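Local coordinates for protein plantazolicin methyltransferase BamL (Bacillus amyloliquefaciens subsp. plantarum, PDB 5DLY) that probably transfers methyl groups from S-adenosylmethionine to the N-terminal amine of the desmethyl precursor of plantazolicin, and here binds S-adenosyl-L-homocysteine and a monoazolic substrate analogue, at residues A[4-9]-A[138-143]; A[46-51]-A[124-129]; A[98-101]-A[107-110]; A[142-147]-A[200-205]. All blocks are in the same frame, centred on the assembly; numbering follows the deposited sequence.

Contact 1. Residues A[4-9]-A[138-143]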
loop_
_atom_site.group_PDB
_atom_site.type_symbol
_atom_site.label_atom_id
_atom_site.label_comp_id
_atom_site.label_asym_id
_atom_site.label_seq_id
_atom_site.Cartn_x
_atom_site.Cartn_y
_atom_site.Cartn_z
ATOM N N THR A 4 -6.129 -5.606 -20.922
ATOM C CA THR A 4 -5.473 -6.805 -21.449
ATOM C C THR A 4 -4.103 -7.069 -20.803
ATOM O O THR A 4 -3.776 -8.222 -20.506
ATOM C CB THR A 4 -5.327 -6.770 -22.985
ATOM O OG1 THR A 4 -6.526 -6.261 -23.579
ATOM C CG2 THR A 4 -5.073 -8.172 -23.514
ATOM N N ILE A 5 -3.320 -6.014 -20.573
ATOM C CA ILE A 5 -2.045 -6.149 -19.847
ATOM C C ILE A 5 -2.304 -6.786 -18.480
ATOM O O ILE A 5 -1.606 -7.716 -18.068
ATOM C CB ILE A 5 -1.338 -4.786 -19.673
ATOM C CG1 ILE A 5 -0.668 -4.363 -20.984
ATOM C CG2 ILE A 5 -0.293 -4.839 -18.555
ATOM C CD1 ILE A 5 -0.423 -2.875 -21.108
ATOM N N VAL A 6 -3.329 -6.290 -17.793
ATOM C CA VAL A 6 -3.723 -6.837 -16.493
ATOM C C VAL A 6 -4.195 -8.294 -16.598
ATOM O O VAL A 6 -3.803 -9.129 -15.786
ATOM C CB VAL A 6 -4.766 -5.931 -15.797
ATOM C CG1 VAL A 6 -5.474 -6.658 -14.661
ATOM C CG2 VAL A 6 -4.088 -4.670 -15.289
ATOM N N ARG A 7 -5.010 -8.608 -17.605
ATOM C CA ARG A 7 -5.488 -9.985 -17.776
ATOM C C ARG A 7 -4.362 -10.957 -18.114
ATOM O O ARG A 7 -4.366 -12.099 -17.650
ATOM C CB ARG A 7 -6.601 -10.082 -18.836
ATOM C CG ARG A 7 -7.923 -9.422 -18.456
ATOM C CD ARG A 7 -8.812 -10.280 -17.559
ATOM N NE ARG A 7 -8.286 -10.453 -16.201
ATOM C CZ ARG A 7 -8.251 -9.503 -15.265
ATOM N NH1 ARG A 7 -8.701 -8.279 -15.516
ATOM N NH2 ARG A 7 -7.738 -9.781 -14.074
ATOM N N GLU A 8 -3.395 -10.492 -18.900
ATOM C CA GLU A 8 -2.311 -11.357 -19.365
ATOM C C GLU A 8 -1.251 -11.620 -18.305
ATOM O O GLU A 8 -0.493 -12.587 -18.412
ATOM C CB GLU A 8 -1.679 -10.807 -20.645
ATOM C CG GLU A 8 -2.520 -11.067 -21.888
ATOM C CD GLU A 8 -2.817 -12.543 -22.109
ATOM O OE1 GLU A 8 -3.965 -12.966 -21.866
ATOM O OE2 GLU A 8 -1.906 -13.290 -22.511
ATOM N N SER A 9 -1.217 -10.764 -17.284
ATOM C CA SER A 9 -0.331 -10.947 -16.130
ATOM C C SER A 9 -1.046 -11.580 -14.931
ATOM O O SER A 9 -0.456 -11.727 -13.853
ATOM C CB SER A 9 0.323 -9.617 -15.732
ATOM O OG SER A 9 -0.625 -8.569 -15.617
ATOM N N ASN A 138 -7.822 -9.192 -9.596
ATOM C CA ASN A 138 -8.555 -8.188 -10.353
ATOM C C ASN A 138 -8.271 -6.768 -9.838
ATOM O O ASN A 138 -9.154 -6.118 -9.272
ATOM C CB ASN A 138 -10.048 -8.514 -10.291
ATOM C CG ASN A 138 -10.371 -9.865 -10.912
ATOM O OD1 ASN A 138 -10.149 -10.066 -12.107
ATOM N ND2 ASN A 138 -10.889 -10.790 -10.109
ATOM N N PRO A 139 -7.035 -6.271 -10.055
ATOM C CA PRO A 139 -6.659 -4.972 -9.494
ATOM C C PRO A 139 -7.486 -3.784 -9.990
ATOM O O PRO A 139 -7.768 -2.874 -9.206
ATOM C CB PRO A 139 -5.185 -4.826 -9.876
ATOM C CG PRO A 139 -4.989 -5.731 -11.038
ATOM C CD PRO A 139 -5.915 -6.888 -10.795
ATOM N N ILE A 140 -7.876 -3.774 -11.269
ATOM C CA ILE A 140 -8.676 -2.659 -11.788
ATOM C C ILE A 140 -10.074 -2.639 -11.148
ATOM O O ILE A 140 -10.558 -1.577 -10.743
ATOM C CB ILE A 140 -8.770 -2.690 -13.335
ATOM C CG1 ILE A 140 -7.365 -2.714 -13.957
ATOM C CG2 ILE A 140 -9.564 -1.498 -13.850
ATOM C CD1 ILE A 140 -7.342 -2.895 -15.465
ATOM N N ALA A 141 -10.696 -3.813 -11.024
ATOM C CA ALA A 141 -11.994 -3.937 -10.357
ATOM C C ALA A 141 -11.916 -3.450 -8.913
ATOM O O ALA A 141 -12.801 -2.735 -8.444
ATOM C CB ALA A 141 -12.494 -5.376 -10.397
ATOM N N ILE A 142 -10.847 -3.818 -8.216
ATOM C CA ILE A 142 -10.718 -3.402 -6.823
ATOM C C ILE A 142 -10.595 -1.888 -6.722
ATOM O O ILE A 142 -11.275 -1.263 -5.909
ATOM C CB ILE A 142 -9.543 -4.112 -6.117
ATOM C CG1 ILE A 142 -9.945 -5.563 -5.832
ATOM C CG2 ILE A 142 -9.175 -3.400 -4.812
ATOM C CD1 ILE A 142 -8.793 -6.489 -5.507
ATOM N N VAL A 143 -9.752 -1.295 -7.560
ATOM C CA VAL A 143 -9.596 0.161 -7.543
ATOM C C VAL A 143 -10.899 0.901 -7.886
ATOM O O VAL A 143 -11.238 1.880 -7.221
ATOM C CB VAL A 143 -8.427 0.644 -8.429
ATOM C CG1 VAL A 143 -8.391 2.162 -8.468
ATOM C CG2 VAL A 143 -7.110 0.104 -7.899
HETATM O O HOH W 1 -9.067 -6.272 -12.994
#
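Val6, on the buried side of helix 2-8, meets the start of helix 139-148 with both of its methyls. CG1 points at the ring of Pro139, 3.8 Å from its CG, while CG2 lies 3.7 Å from CD1 of Ile140. CG1 stands anti to the backbone N (chi1 164°), which splits the two branches between the two partners. Ile140 continues beyond them onto Leu198 and Val202 of helix 192-203.

The polar part is looser. Arg7 bends at chi2 and chi3, and its NH2 comes 3.1 Å from OD1 of Asn138. The approach is oblique, with guanidinium and amide planes 48° apart, and the angle is too poor for a hydrogen bond. Arg7 instead forms salt bridges with Glu3 and Glu10, and ND2 of Asn138 bonds to Glu114.

A water links the two helices: it accepts from Arg7 NH1 at 3.2 Å, in the guanidinium plane, and weakly from the backbone N of Ile140. That N-H belongs to the first turn of its helix, where amides lack an intrahelical acceptor. The chemistry implies an apolar join, with the arginine held mainly by acidic residues of its own N-terminal region and linked to the other helix through a water.

Contact 2. Residues A[46-51]-A[124-129]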
loop_
_atom_site.group_PDB
_atom_site.type_symbol
_atom_site.label_atom_id
_atom_site.label_comp_id
_atom_site.label_asym_id
_atom_site.label_seq_id
_atom_site.Cartn_x
_atom_site.Cartn_y
_atom_site.Cartn_z
ATOM N N GLU A 46 3.137 7.893 7.504
ATOM C CA GLU A 46 3.310 9.319 7.767
ATOM C C GLU A 46 3.244 10.152 6.490
ATOM O O GLU A 46 2.890 11.338 6.533
ATOM C CB GLU A 46 4.600 9.601 8.552
ATOM C CG GLU A 46 4.633 9.004 9.961
ATOM C CD GLU A 46 3.521 9.499 10.887
ATOM O OE1 GLU A 46 2.903 10.544 10.616
ATOM O OE2 GLU A 46 3.258 8.826 11.907
ATOM N N THR A 47 3.552 9.530 5.351
ATOM C CA THR A 47 3.446 10.205 4.065
ATOM C C THR A 47 1.979 10.494 3.792
ATOM O O THR A 47 1.642 11.626 3.468
ATOM C CB THR A 47 4.089 9.392 2.927
ATOM O OG1 THR A 47 5.495 9.287 3.162
ATOM C CG2 THR A 47 3.879 10.060 1.564
ATOM N N PHE A 48 1.095 9.507 3.963
ATOM C CA PHE A 48 -0.310 9.806 3.691
ATOM C C PHE A 48 -0.938 10.740 4.722
ATOM O O PHE A 48 -1.787 11.554 4.374
ATOM C CB PHE A 48 -1.174 8.574 3.328
ATOM C CG PHE A 48 -1.514 7.646 4.480
ATOM C CD1 PHE A 48 -2.330 8.056 5.537
ATOM C CD2 PHE A 48 -1.107 6.317 4.435
ATOM C CE1 PHE A 48 -2.677 7.163 6.552
ATOM C CE2 PHE A 48 -1.454 5.422 5.440
ATOM C CZ PHE A 48 -2.233 5.850 6.503
ATOM N N LEU A 49 -0.495 10.646 5.977
ATOM C CA LEU A 49 -0.973 11.575 7.008
ATOM C C LEU A 49 -0.520 13.001 6.745
ATOM O O LEU A 49 -1.301 13.948 6.913
ATOM C CB LEU A 49 -0.556 11.108 8.395
ATOM C CG LEU A 49 -1.213 9.806 8.848
ATOM C CD1 LEU A 49 -0.593 9.355 10.155
ATOM C CD2 LEU A 49 -2.723 9.949 8.979
ATOM N N SER A 50 0.729 13.162 6.319
ATOM C CA SER A 50 1.231 14.492 6.002
ATOM C C SER A 50 0.507 15.061 4.790
ATOM O O SER A 50 0.149 16.237 4.781
ATOM C CB SER A 50 2.736 14.467 5.763
ATOM O OG SER A 50 3.189 15.758 5.379
ATOM N N PHE A 51 0.278 14.218 3.781
ATOM C CA PHE A 51 -0.448 14.628 2.588
ATOM C C PHE A 51 -1.844 15.115 2.950
ATOM O O PHE A 51 -2.264 16.188 2.507
ATOM C CB PHE A 51 -0.539 13.486 1.562
ATOM C CG PHE A 51 -1.308 13.849 0.322
ATOM C CD1 PHE A 51 -2.695 13.649 0.256
ATOM C CD2 PHE A 51 -0.658 14.387 -0.789
ATOM C CE1 PHE A 51 -3.409 13.988 -0.892
ATOM C CE2 PHE A 51 -1.373 14.727 -1.940
ATOM C CZ PHE A 51 -2.746 14.527 -1.986
ATOM N N GLN A 124 -14.670 6.820 3.128
ATOM C CA GLN A 124 -13.379 6.778 3.809
ATOM C C GLN A 124 -12.503 7.949 3.389
ATOM O O GLN A 124 -12.471 8.313 2.208
ATOM C CB GLN A 124 -12.658 5.472 3.477
ATOM C CG GLN A 124 -13.441 4.234 3.879
ATOM C CD GLN A 124 -13.592 4.110 5.386
ATOM O OE1 GLN A 124 -12.616 3.883 6.105
ATOM N NE2 GLN A 124 -14.830 4.246 5.872
ATOM N N ASP A 125 -11.785 8.523 4.348
ATOM C CA ASP A 125 -10.895 9.645 4.075
ATOM C C ASP A 125 -9.571 9.174 3.466
ATOM O O ASP A 125 -9.012 9.840 2.593
ATOM C CB ASP A 125 -10.632 10.460 5.348
ATOM C CG ASP A 125 -11.799 11.364 5.735
ATOM O OD1 ASP A 125 -12.725 11.580 4.920
ATOM O OD2 ASP A 125 -11.778 11.864 6.880
ATOM N N ILE A 126 -9.075 8.032 3.939
ATOM C CA ILE A 126 -7.858 7.425 3.405
ATOM C C ILE A 126 -8.084 5.944 3.181
ATOM O O ILE A 126 -8.587 5.249 4.059
ATOM C CB ILE A 126 -6.656 7.616 4.360
ATOM C CG1 ILE A 126 -6.449 9.113 4.652
ATOM C CG2 ILE A 126 -5.399 6.956 3.790
ATOM C CD1 ILE A 126 -5.371 9.413 5.666
ATOM N N ILE A 127 -7.711 5.486 1.993
ATOM C CA ILE A 127 -7.660 4.070 1.675
ATOM C C ILE A 127 -6.201 3.753 1.349
ATOM O O ILE A 127 -5.596 4.401 0.502
ATOM C CB ILE A 127 -8.619 3.714 0.513
ATOM C CG1 ILE A 127 -10.056 4.129 0.863
ATOM C CG2 ILE A 127 -8.520 2.229 0.182
ATOM C CD1 ILE A 127 -11.063 3.961 -0.263
ATOM N N PHE A 128 -5.631 2.781 2.057
ATOM C CA PHE A 128 -4.201 2.477 1.968
ATOM C C PHE A 128 -4.015 1.093 1.362
ATOM O O PHE A 128 -4.648 0.124 1.792
ATOM C CB PHE A 128 -3.645 2.493 3.396
ATOM C CG PHE A 128 -2.132 2.489 3.515
ATOM C CD1 PHE A 128 -1.301 3.146 2.609
ATOM C CD2 PHE A 128 -1.543 1.861 4.619
ATOM C CE1 PHE A 128 0.077 3.169 2.796
ATOM C CE2 PHE A 128 -0.179 1.879 4.804
ATOM C CZ PHE A 128 0.636 2.534 3.891
ATOM N N ILE A 129 -3.174 1.001 0.336
ATOM C CA ILE A 129 -2.869 -0.292 -0.282
ATOM C C ILE A 129 -1.353 -0.428 -0.298
ATOM O O ILE A 129 -0.677 -0.011 -1.252
ATOM C CB ILE A 129 -3.422 -0.411 -1.724
ATOM C CG1 ILE A 129 -4.889 0.058 -1.816
ATOM C CG2 ILE A 129 -3.282 -1.843 -2.202
ATOM C CD1 ILE A 129 -5.465 -0.025 -3.223
#
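Ile126 opens the contact on the strand side, its CB directed at helix 23-56 and its two branches gripping one phenylalanine. CG2 sits over a face of the Phe48 ring, 3.9 Å from the centroid and 19° off the normal, a CH-pi contact displaced toward the rim. The other branch, extended at chi2, carries CD1 to within 3.3 Å of CD1 of Phe48, a close apolar approach. The same methyl also meets CD2 of Leu49, more loosely at 4.3 Å, and the side chain of Ile126 continues onto Tyr52 one turn further along the helix.

Ile127 turns to the other face of the sheet, so the next residue to meet the helix is Phe128. Its ring receives the edge of Phe48 in a T-shaped pair, with centroids 4.7 Å apart and planes at 66°. CE2 of Phe48 stands 3.4 Å above the Phe128 ring plane, over its centre. The edge can point there because CG of Phe48 lies between its backbone N and carbonyl carbon (chi1 74°). Phe128 also touches Ser44 and Ile45, and its ring meets that of His130, a residue of the S-adenosyl-L-homocysteine pocket.

Phe48 thus offers a face to an aliphatic branch and an edge to an aromatic face. The chemistry implies that shape and weak C-H to pi attraction hold this buried ring, with no hydrogen bond between 46-51 and 124-129.

Contact 3. Residues A[98-101]-A[107-110]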
loop_
_atom_site.group_PDB
_atom_site.type_symbol
_atom_site.label_atom_id
_atom_site.label_comp_id
_atom_site.label_asym_id
_atom_site.label_seq_id
_atom_site.Cartn_x
_atom_site.Cartn_y
_atom_site.Cartn_z
ATOM N N SER A 98 -4.896 -13.130 13.797
ATOM C CA SER A 98 -3.787 -12.431 14.473
ATOM C C SER A 98 -4.093 -10.958 14.753
ATOM O O SER A 98 -3.857 -10.468 15.858
ATOM C CB SER A 98 -2.492 -12.535 13.667
ATOM O OG SER A 98 -2.032 -13.870 13.594
ATOM N N ALA A 99 -4.615 -10.256 13.748
ATOM C CA ALA A 99 -5.015 -8.859 13.898
ATOM C C ALA A 99 -6.081 -8.662 14.977
ATOM O O ALA A 99 -6.005 -7.716 15.769
ATOM C CB ALA A 99 -5.497 -8.309 12.559
ATOM N N LYS A 100 -7.062 -9.562 15.015
ATOM C CA LYS A 100 -8.139 -9.483 15.997
ATOM C C LYS A 100 -7.616 -9.688 17.414
ATOM O O LYS A 100 -8.101 -9.052 18.356
ATOM C CB LYS A 100 -9.245 -10.487 15.674
ATOM C CG LYS A 100 -10.144 -10.045 14.531
ATOM C CD LYS A 100 -11.230 -11.071 14.248
ATOM C CE LYS A 100 -12.373 -10.445 13.461
ATOM N NZ LYS A 100 -13.531 -11.369 13.290
ATOM N N LYS A 101 -6.606 -10.542 17.555
ATOM C CA LYS A 101 -6.036 -10.837 18.876
ATOM C C LYS A 101 -5.306 -9.633 19.488
ATOM O O LYS A 101 -5.075 -9.591 20.700
ATOM C CB LYS A 101 -5.123 -12.068 18.810
ATOM C CG LYS A 101 -4.899 -12.750 20.158
ATOM C CD LYS A 101 -3.796 -13.787 20.065
ATOM C CE LYS A 101 -3.552 -14.465 21.404
ATOM N NZ LYS A 101 -2.828 -15.755 21.218
ATOM N N SER A 107 -12.029 -2.577 13.116
ATOM C CA SER A 107 -12.788 -3.652 12.475
ATOM C C SER A 107 -11.907 -4.409 11.488
ATOM O O SER A 107 -11.286 -3.807 10.607
ATOM C CB SER A 107 -14.005 -3.092 11.736
ATOM O OG SER A 107 -14.930 -2.500 12.629
ATOM N N PHE A 108 -11.855 -5.728 11.637
ATOM C CA PHE A 108 -11.075 -6.578 10.744
ATOM C C PHE A 108 -11.976 -7.550 10.006
ATOM O O PHE A 108 -12.815 -8.221 10.612
ATOM C CB PHE A 108 -10.002 -7.330 11.530
ATOM C CG PHE A 108 -8.861 -6.457 11.954
ATOM C CD1 PHE A 108 -7.944 -6.001 11.013
ATOM C CD2 PHE A 108 -8.705 -6.085 13.292
ATOM C CE1 PHE A 108 -6.895 -5.182 11.390
ATOM C CE2 PHE A 108 -7.652 -5.264 13.673
ATOM C CZ PHE A 108 -6.739 -4.826 12.719
ATOM N N ILE A 109 -11.814 -7.594 8.685
ATOM C CA ILE A 109 -12.671 -8.377 7.800
ATOM C C ILE A 109 -11.832 -9.402 7.055
ATOM O O ILE A 109 -10.771 -9.058 6.504
ATOM C CB ILE A 109 -13.356 -7.451 6.763
ATOM C CG1 ILE A 109 -14.134 -6.320 7.444
ATOM C CG2 ILE A 109 -14.263 -8.244 5.825
ATOM C CD1 ILE A 109 -13.992 -4.998 6.716
ATOM N N CYS A 110 -12.299 -10.653 7.022
ATOM C CA CYS A 110 -11.625 -11.681 6.240
ATOM C C CYS A 110 -12.372 -11.975 4.949
ATOM O O CYS A 110 -13.335 -12.743 4.922
ATOM C CB CYS A 110 -11.392 -12.969 7.040
ATOM S SG CYS A 110 -10.375 -14.146 6.119
HETATM O O HOH W 2 -13.310 -10.957 10.582
#
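Ala99 sets its CB squarely over the ring of Phe108, and this is the tight part of the contact. The methyl lies 3.5 Å from the ring centroid and only 8° off the normal, a CH-pi contact centred on the face. Its nearest ring atom is CE1 of Phe108, at 3.6 Å, but the remaining carbons are almost as close, as expected for a methyl above the middle of a ring. The phenyl is carried to the helix by a CG that stands anti to its own carbonyl carbon and beside the backbone N (chi1 -74°). Ile96, one turn earlier on helix 93-101, and Cys68 also touch this side chain.

Toward solvent the fit loosens. Lys100 runs past Phe108 in the opposite direction, its CG 4.0 Å from CB of Phe108, and its extended chain brings CE within 3.6 Å of Phe108 O. The ammonium reaches that carbonyl through a water, which accepts from Lys100 NZ at 2.7 Å and donates to Phe108 O at 2.8 Å. An exposed lysine is thereby connected to the strand backbone.

On the strand, Ile109 points away from the helix, and the backbones of Ser107 and Ile109 bond to strand 85-90. Helix 93-101 thus packs on the sheet as the connection in the beta-alpha-beta unit 85-90, 93-101, 107-110, at the edge of the Rossmann-like sheet of an S-adenosylmethionine-dependent methyltransferase.

Contact 4. Residues A[142-147]-A[200-205]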
loop_
_atom_site.group_PDB
_atom_site.type_symbol
_atom_site.label_atom_id
_atom_site.label_comp_id
_atom_site.label_asym_id
_atom_site.label_seq_id
_atom_site.Cartn_x
_atom_site.Cartn_y
_atom_site.Cartn_z
ATOM N N ILE A 142 -10.847 -3.818 -8.216
ATOM C CA ILE A 142 -10.718 -3.402 -6.823
ATOM C C ILE A 142 -10.595 -1.888 -6.722
ATOM O O ILE A 142 -11.275 -1.263 -5.909
ATOM C CB ILE A 142 -9.543 -4.112 -6.117
ATOM C CG1 ILE A 142 -9.945 -5.563 -5.832
ATOM C CG2 ILE A 142 -9.175 -3.400 -4.812
ATOM C CD1 ILE A 142 -8.793 -6.489 -5.507
ATOM N N VAL A 143 -9.752 -1.295 -7.560
ATOM C CA VAL A 143 -9.596 0.161 -7.543
ATOM C C VAL A 143 -10.899 0.901 -7.886
ATOM O O VAL A 143 -11.238 1.880 -7.221
ATOM C CB VAL A 143 -8.427 0.644 -8.429
ATOM C CG1 VAL A 143 -8.391 2.162 -8.468
ATOM C CG2 VAL A 143 -7.110 0.104 -7.899
ATOM N N ASN A 144 -11.616 0.454 -8.924
ATOM C CA ASN A 144 -12.918 1.062 -9.270
ATOM C C ASN A 144 -13.872 1.022 -8.073
ATOM O O ASN A 144 -14.538 2.000 -7.755
ATOM C CB ASN A 144 -13.578 0.338 -10.449
ATOM C CG ASN A 144 -12.878 0.576 -11.784
ATOM O OD1 ASN A 144 -12.970 -0.261 -12.694
ATOM N ND2 ASN A 144 -12.196 1.699 -11.918
ATOM N N THR A 145 -13.920 -0.124 -7.401
ATOM C CA THR A 145 -14.739 -0.276 -6.204
ATOM C C THR A 145 -14.312 0.676 -5.081
ATOM O O THR A 145 -15.153 1.334 -4.461
ATOM C CB THR A 145 -14.703 -1.736 -5.732
ATOM O OG1 THR A 145 -15.374 -2.541 -6.707
ATOM C CG2 THR A 145 -15.394 -1.897 -4.381
ATOM N N LEU A 146 -13.007 0.756 -4.828
ATOM C CA LEU A 146 -12.502 1.639 -3.783
ATOM C C LEU A 146 -12.792 3.115 -4.043
ATOM O O LEU A 146 -13.063 3.875 -3.118
ATOM C CB LEU A 146 -11.012 1.391 -3.541
ATOM C CG LEU A 146 -10.680 0.001 -2.971
ATOM C CD1 LEU A 146 -9.179 -0.232 -2.970
ATOM C CD2 LEU A 146 -11.249 -0.212 -1.571
ATOM N N ILE A 147 -12.775 3.515 -5.310
ATOM C CA ILE A 147 -13.130 4.891 -5.653
ATOM C C ILE A 147 -14.563 5.239 -5.205
ATOM O O ILE A 147 -14.813 6.364 -4.763
ATOM C CB ILE A 147 -12.859 5.172 -7.139
ATOM C CG1 ILE A 147 -11.342 5.197 -7.358
ATOM C CG2 ILE A 147 -13.429 6.518 -7.563
ATOM C CD1 ILE A 147 -10.897 5.257 -8.804
ATOM N N HIS A 200 -4.542 6.461 -14.687
ATOM C CA HIS A 200 -5.196 7.327 -15.659
ATOM C C HIS A 200 -6.588 6.811 -16.014
ATOM O O HIS A 200 -7.568 7.555 -15.961
ATOM C CB HIS A 200 -4.342 7.448 -16.918
ATOM C CG HIS A 200 -5.040 8.127 -18.053
ATOM N ND1 HIS A 200 -5.521 9.417 -17.964
ATOM C CD2 HIS A 200 -5.345 7.694 -19.298
ATOM C CE1 HIS A 200 -6.089 9.750 -19.111
ATOM N NE2 HIS A 200 -5.995 8.724 -19.936
ATOM N N VAL A 201 -6.662 5.532 -16.352
ATOM C CA VAL A 201 -7.901 4.908 -16.808
ATOM C C VAL A 201 -9.002 4.918 -15.741
ATOM O O VAL A 201 -10.163 5.205 -16.043
ATOM C CB VAL A 201 -7.621 3.504 -17.387
ATOM C CG1 VAL A 201 -8.896 2.698 -17.562
ATOM C CG2 VAL A 201 -6.896 3.648 -18.717
ATOM N N VAL A 202 -8.632 4.647 -14.491
ATOM C CA VAL A 202 -9.620 4.566 -13.415
ATOM C C VAL A 202 -10.047 5.937 -12.873
ATOM O O VAL A 202 -11.026 6.026 -12.130
ATOM C CB VAL A 202 -9.158 3.649 -12.249
ATOM C CG1 VAL A 202 -8.821 2.254 -12.756
ATOM C CG2 VAL A 202 -7.985 4.265 -11.498
ATOM N N THR A 203 -9.325 6.998 -13.241
ATOM C CA THR A 203 -9.670 8.347 -12.778
ATOM C C THR A 203 -10.220 9.279 -13.857
ATOM O O THR A 203 -10.889 10.248 -13.533
ATOM C CB THR A 203 -8.497 9.073 -12.085
ATOM O OG1 THR A 203 -7.409 9.247 -13.004
ATOM C CG2 THR A 203 -8.030 8.309 -10.847
ATOM N N LYS A 204 -9.940 8.989 -15.125
ATOM C CA LYS A 204 -10.261 9.936 -16.211
ATOM C C LYS A 204 -11.756 10.264 -16.378
ATOM O O LYS A 204 -12.096 11.346 -16.862
ATOM C CB LYS A 204 -9.630 9.493 -17.539
ATOM C CG LYS A 204 -10.223 8.230 -18.141
ATOM C CD LYS A 204 -9.363 7.715 -19.284
ATOM C CE LYS A 204 -10.064 6.592 -20.027
ATOM N NZ LYS A 204 -11.174 7.093 -20.885
ATOM N N GLU A 205 -12.633 9.345 -15.969
ATOM C CA GLU A 205 -14.083 9.552 -16.052
ATOM C C GLU A 205 -14.732 9.897 -14.707
ATOM O O GLU A 205 -15.961 9.956 -14.598
ATOM C CB GLU A 205 -14.767 8.325 -16.667
ATOM C CG GLU A 205 -14.518 8.156 -18.159
ATOM C CD GLU A 205 -15.269 6.984 -18.769
ATOM O OE1 GLU A 205 -16.211 6.453 -18.132
ATOM O OE2 GLU A 205 -14.918 6.594 -19.903
#
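Val202 projects from helix 192-203 between Val143, Asn144 and Ile147 of helix 139-148, and these three side chains form its first shell. CG1 of Val143 meets CG2 of Val202 at 3.7 Å, the two side chains crossing at about a right angle. CG2 is also approached by CD1 of Ile147, 4.1 Å away. The same CD1 comes nearer the backbone, 3.4 Å from Val202 O, where a methyl lies against a carbonyl oxygen. The other branch, CG1 of Val202, faces the amide of Asn144, whose ND2 lies 3.5 Å from it; this is van der Waals contact between a polar group and a methyl.

Rotation about the first torsion of Val202 (chi1 -56°) explains the division: CG1 stands beside the backbone N and CG2 between N and the carbonyl carbon, which turns CG1 to Asn144 and CG2 to Val143 and Ile147. Val143 and Ile147 are one turn apart, joined by the bond from Ile147 N to Val143 O, so they present their branches on the same side of their helix.

Further out, Ile262 of strand 258-265 touches Val143, Ile147 and Thr203, so one isoleucine of the sheet lies against both helices. Thr203 also rests on Val209 and Phe211 of strand 209-214, while Leu146 packs against Ile127 and Ile129 of strand 124-130. Two helices that touch each other thus pack on one face of the central sheet, the layered helix-on-sheet packing of a Rossmann-like methyltransferase.

Contacts 1 and 4 share helix 139-148, with centres 12 Å apart, and they meet where CG2 of Ile140 lies 4.0 Å from CG1 of Val202. Contact 4 in turn touches contact 2: CD1 of Ile129 is 3.7 Å from CD1 of Leu146, so contacts 2 and 4 build on different faces of strand 124-130. Contact 3 stands apart, touching none of the others and about 20 Å from contact 2 between centres, though both use the same sheet. Around the bound S-adenosyl-L-homocysteine, the side chain of Phe128 comes to about 6 Å, that of Asn138 to about 8 Å and that of Ala99 to about 10 Å.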